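Local coordinates for hexameric cytochrome (Silicibacter pomeroyi, PDB 2OYY), which binds heme b through an axial tyrosine in an all-helical hexamer whose biological function is not established, at residues D19-L24 and Q65-A70. Numbering follows the deposited sequence.
Sequences DLAVKL and QTIAAA. With HEM (protoporphyrin IX containing Fe), chain J.
With CG of Leu20 trans to the backbone N (chi1 178°), the forked end of this residue is carried out to Ile67, and Leu20 CD2 lies 3.5 Å from Ile67 CD1. Leucine's reach and apolar fork suit this partly exposed place beside Ile67. Ile67 has a chi1 of 135°, away from the usual staggered values, and divides its branches: CD1 meets the leucine at a slant, with Leu20 CB (4.1 Å) and CG (4.2 Å) a little further off, while Ile67 CG2 faces the methyl of Ala21, CB to CG2 4.4 Å. Alanine probably suits this position because its small methyl lets the helices come close, the CA atoms of Ala21 and Ile67 being 7.1 Å apart. The branched isoleucine reaches across from helix 50-70 to helix 14-32, and Thr11 packs against it as well. Ala21 also touches His63 and Phe64, further back on helix 50-70. On another side of helix 14-32, Val22 sets its CG1 3.5 Å from the heme methyl CMA, and Asp19 forms a salt bridge with Lys31 of a neighbouring subunit. Between the two segments the chemistry is wholly aliphatic, which suggests that this modest contact rests mainly on shape and exclusion of water, not on directed polar bonds.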
ATOM      1  N   ASP A  19      17.988  -4.898   6.155  1.00  2.00           N
ATOM      2  CA  ASP A  19      18.313  -6.287   5.791  1.00  2.00           C
ATOM      3  C   ASP A  19      17.325  -7.247   6.422  1.00  2.00           C
ATOM      4  O   ASP A  19      17.013  -8.285   5.854  1.00  2.00           O
ATOM      5  CB  ASP A  19      19.723  -6.670   6.223  1.00  2.00           C
ATOM      6  CG  ASP A  19      20.782  -5.799   5.590  1.00  2.00           C
ATOM      7  OD1 ASP A  19      20.837  -5.728   4.341  1.00  2.00           O
ATOM      8  OD2 ASP A  19      21.557  -5.188   6.364  1.00  3.52           O
ATOM      9  N   LEU A  20      16.836  -6.906   7.609  1.00  2.00           N
ATOM     10  CA  LEU A  20      15.810  -7.728   8.224  1.00  2.00           C
ATOM     11  C   LEU A  20      14.529  -7.575   7.425  1.00  2.00           C
ATOM     12  O   LEU A  20      13.770  -8.527   7.296  1.00  2.00           O
ATOM     13  CB  LEU A  20      15.603  -7.372   9.709  1.00  2.00           C
ATOM     14  CG  LEU A  20      14.510  -8.152  10.460  1.00  2.00           C
ATOM     15  CD1 LEU A  20      14.701  -9.638  10.325  1.00  2.00           C
ATOM     16  CD2 LEU A  20      14.397  -7.766  11.933  1.00  2.00           C
ATOM     17  N   ALA A  21      14.307  -6.378   6.881  1.00  2.00           N
ATOM     18  CA  ALA A  21      13.121  -6.075   6.067  1.00  2.00           C
ATOM     19  C   ALA A  21      13.130  -6.833   4.744  1.00  2.00           C
ATOM     20  O   ALA A  21      12.092  -7.344   4.312  1.00  2.00           O
ATOM     21  CB  ALA A  21      13.003  -4.587   5.811  1.00  2.00           C
ATOM     22  N   VAL A  22      14.310  -6.898   4.110  1.00  2.00           N
ATOM     23  CA  VAL A  22      14.491  -7.674   2.877  1.00  2.00           C
ATOM     24  C   VAL A  22      14.262  -9.141   3.219  1.00  2.03           C
ATOM     25  O   VAL A  22      13.675  -9.909   2.427  1.00  2.12           O
ATOM     26  CB  VAL A  22      15.914  -7.487   2.250  1.00  2.02           C
ATOM     27  CG1 VAL A  22      16.059  -8.311   0.965  1.00  2.00           C
ATOM     28  CG2 VAL A  22      16.207  -6.015   1.957  1.00  2.00           C
ATOM     29  N   LYS A  23      14.711  -9.528   4.410  1.00  2.00           N
ATOM     30  CA  LYS A  23      14.565 -10.917   4.841  1.00  2.00           C
ATOM     31  C   LYS A  23      13.106 -11.256   4.994  1.00  2.00           C
ATOM     32  O   LYS A  23      12.643 -12.236   4.429  1.00  2.00           O
ATOM     33  CB  LYS A  23      15.307 -11.197   6.150  1.00  2.00           C
ATOM     34  CG  LYS A  23      15.122 -12.617   6.666  1.00  2.21           C
ATOM     35  CD  LYS A  23      16.027 -12.885   7.842  1.00  4.32           C
ATOM     36  CE  LYS A  23      15.764 -14.259   8.454  1.00  5.07           C
ATOM     37  NZ  LYS A  23      16.619 -14.470   9.674  1.00  5.26           N
ATOM     38  N   LEU A  24      12.384 -10.435   5.751  1.00  2.00           N
ATOM     39  CA  LEU A  24      10.962 -10.656   5.980  1.00  2.00           C
ATOM     40  C   LEU A  24      10.145 -10.770   4.695  1.00  2.00           C
ATOM     41  O   LEU A  24       9.133 -11.477   4.653  1.00  2.00           O
ATOM     42  CB  LEU A  24      10.394  -9.568   6.883  1.00  2.00           C
ATOM     43  CG  LEU A  24      10.716  -9.718   8.372  1.00  2.00           C
ATOM     44  CD1 LEU A  24       9.824  -8.808   9.197  1.00  2.00           C
ATOM     45  CD2 LEU A  24      10.569 -11.162   8.850  1.00  2.00           C
ATOM     46  N   GLN A  65       8.989  -0.322   7.532  1.00  2.00           N
ATOM     47  CA  GLN A  65       8.156   0.573   8.322  1.00  2.00           C
ATOM     48  C   GLN A  65       7.835  -0.086   9.655  1.00  2.02           C
ATOM     49  O   GLN A  65       7.865   0.569  10.707  1.00  2.00           O
ATOM     50  CB  GLN A  65       6.889   0.906   7.543  1.00  2.00           C
ATOM     51  CG  GLN A  65       6.054   2.076   8.036  1.00  2.01           C
ATOM     52  CD  GLN A  65       5.103   2.535   6.940  1.00  3.17           C
ATOM     53  OE1 GLN A  65       5.473   3.383   6.116  1.00  4.60           O
ATOM     54  NE2 GLN A  65       3.898   1.937   6.882  1.00  2.00           N
ATOM     55  N   THR A  66       7.571  -1.394   9.599  1.00  2.40           N
ATOM     56  CA  THR A  66       7.242  -2.184  10.782  1.00  2.73           C
ATOM     57  C   THR A  66       8.436  -2.361  11.704  1.00  2.96           C
ATOM     58  O   THR A  66       8.293  -2.264  12.920  1.00  3.60           O
ATOM     59  CB  THR A  66       6.696  -3.582  10.391  1.00  3.03           C
ATOM     60  OG1 THR A  66       5.707  -3.438   9.361  1.00  3.52           O
ATOM     61  CG2 THR A  66       6.097  -4.313  11.614  1.00  2.00           C
ATOM     62  N   ILE A  67       9.612  -2.628  11.138  1.00  3.00           N
ATOM     63  CA  ILE A  67      10.802  -2.817  11.968  1.00  3.08           C
ATOM     64  C   ILE A  67      11.466  -1.515  12.466  1.00  2.97           C
ATOM     65  O   ILE A  67      12.145  -1.504  13.493  1.00  3.02           O
ATOM     66  CB  ILE A  67      11.823  -3.818  11.359  1.00  2.79           C
ATOM     67  CG1 ILE A  67      13.228  -3.259  11.471  1.00  2.59           C
ATOM     68  CG2 ILE A  67      11.513  -4.107   9.920  1.00  4.22           C
ATOM     69  CD1 ILE A  67      14.193  -4.255  11.901  1.00  4.37           C
ATOM     70  N   ALA A  68      11.283  -0.427  11.739  1.00  3.01           N
ATOM     71  CA  ALA A  68      11.775   0.850  12.207  1.00  3.21           C
ATOM     72  C   ALA A  68      11.024   1.201  13.481  1.00  3.51           C
ATOM     73  O   ALA A  68      11.633   1.595  14.485  1.00  3.71           O
ATOM     74  CB  ALA A  68      11.575   1.924  11.144  1.00  3.40           C
ATOM     75  N   ALA A  69       9.704   1.024  13.440  1.00  3.51           N
ATOM     76  CA  ALA A  69       8.850   1.285  14.589  1.00  3.89           C
ATOM     77  C   ALA A  69       9.196   0.342  15.719  1.00  4.10           C
ATOM     78  O   ALA A  69       9.151   0.730  16.880  1.00  4.12           O
ATOM     79  CB  ALA A  69       7.360   1.154  14.214  1.00  3.82           C
ATOM     80  N   ALA A  70       9.545  -0.897  15.383  1.00  4.23           N
ATOM     81  CA  ALA A  70       9.925  -1.851  16.423  1.00  4.75           C
ATOM     82  C   ALA A  70      11.146  -1.345  17.204  1.00  4.72           C
ATOM     83  O   ALA A  70      11.251  -1.540  18.407  1.00  4.83           O
ATOM     84  CB  ALA A  70      10.171  -3.236  15.828  1.00  4.31           C
TER
HETATM   85  CHA HEM J 201      17.838 -13.426  -4.365  1.00  2.00           C
HETATM   86  CHB HEM J 201      15.190  -9.961  -2.376  1.00  2.00           C
HETATM   87  CHC HEM J 201      11.181 -12.043  -4.071  1.00  2.00           C
HETATM   88  CHD HEM J 201      13.781 -15.817  -5.632  1.00  2.00           C
HETATM   89  C1A HEM J 201      17.486 -12.293  -3.691  1.00  2.00           C
HETATM   90  C2A HEM J 201      18.405 -11.359  -3.065  1.00  2.00           C
HETATM   91  C3A HEM J 201      17.669 -10.390  -2.511  1.00  2.00           C
HETATM   92  C4A HEM J 201      16.272 -10.697  -2.773  1.00  2.00           C
HETATM   93  CMA HEM J 201      18.179  -9.156  -1.730  1.00  2.00           C
HETATM   94  CAA HEM J 201      19.949 -11.491  -3.073  1.00  2.00           C
HETATM   95  CBA HEM J 201      20.508 -11.081  -4.446  1.00  2.81           C
HETATM   96  CGA HEM J 201      22.017 -11.219  -4.482  1.00  4.36           C
HETATM   97  O1A HEM J 201      22.707 -10.834  -3.504  1.00  5.19           O
HETATM   98  O2A HEM J 201      22.544 -11.726  -5.497  1.00  4.54           O
HETATM   99  C1B HEM J 201      13.871 -10.235  -2.650  1.00  2.00           C
HETATM  100  C2B HEM J 201      12.754  -9.460  -2.170  1.00  2.00           C
HETATM  101  C3B HEM J 201      11.634 -10.029  -2.640  1.00  2.00           C
HETATM  102  C4B HEM J 201      12.024 -11.183  -3.420  1.00  2.00           C
HETATM  103  CMB HEM J 201      12.881  -8.203  -1.274  1.00  2.00           C
HETATM  104  CAB HEM J 201      10.182  -9.552  -2.401  1.00  2.00           C
HETATM  105  CBB HEM J 201       9.337 -10.290  -1.673  1.00  2.00           C
HETATM  106  C1C HEM J 201      11.546 -13.234  -4.658  1.00  2.00           C
HETATM  107  C2C HEM J 201      10.648 -14.141  -5.326  1.00  2.00           C
HETATM  108  C3C HEM J 201      11.357 -15.191  -5.757  1.00  2.00           C
HETATM  109  C4C HEM J 201      12.734 -14.975  -5.370  1.00  2.00           C
HETATM  110  CMC HEM J 201       9.135 -13.887  -5.485  1.00  2.00           C
HETATM  111  CAC HEM J 201      10.853 -16.409  -6.550  1.00  2.00           C
HETATM  112  CBC HEM J 201      10.034 -17.293  -6.009  1.00  2.00           C
HETATM  113  C1D HEM J 201      15.110 -15.522  -5.427  1.00  2.00           C
HETATM  114  C2D HEM J 201      16.202 -16.420  -5.723  1.00  2.00           C
HETATM  115  C3D HEM J 201      17.442 -15.675  -5.319  1.00  2.00           C
HETATM  116  C4D HEM J 201      16.997 -14.399  -4.830  1.00  2.00           C
HETATM  117  CMD HEM J 201      16.163 -17.839  -6.307  1.00  2.00           C
HETATM  118  CAD HEM J 201      18.886 -16.196  -5.453  1.00  4.69           C
HETATM  119  CBD HEM J 201      19.322 -15.696  -6.830  1.00  9.48           C
HETATM  120  CGD HEM J 201      20.723 -16.105  -7.171  1.00 12.52           C
HETATM  121  O1D HEM J 201      20.916 -17.336  -7.371  1.00 14.38           O
HETATM  122  O2D HEM J 201      21.610 -15.202  -7.251  1.00 13.11           O
HETATM  123  NA  HEM J 201      16.195 -11.854  -3.498  1.00  2.00           N
HETATM  124  NB  HEM J 201      13.390 -11.281  -3.413  1.00  2.00           N
HETATM  125  NC  HEM J 201      12.823 -13.771  -4.703  1.00  2.00           N
HETATM  126  ND  HEM J 201      15.617 -14.333  -4.902  1.00  2.00           N
HETATM  127 FE   HEM J 201      14.525 -12.662  -4.276  1.00  2.00          FE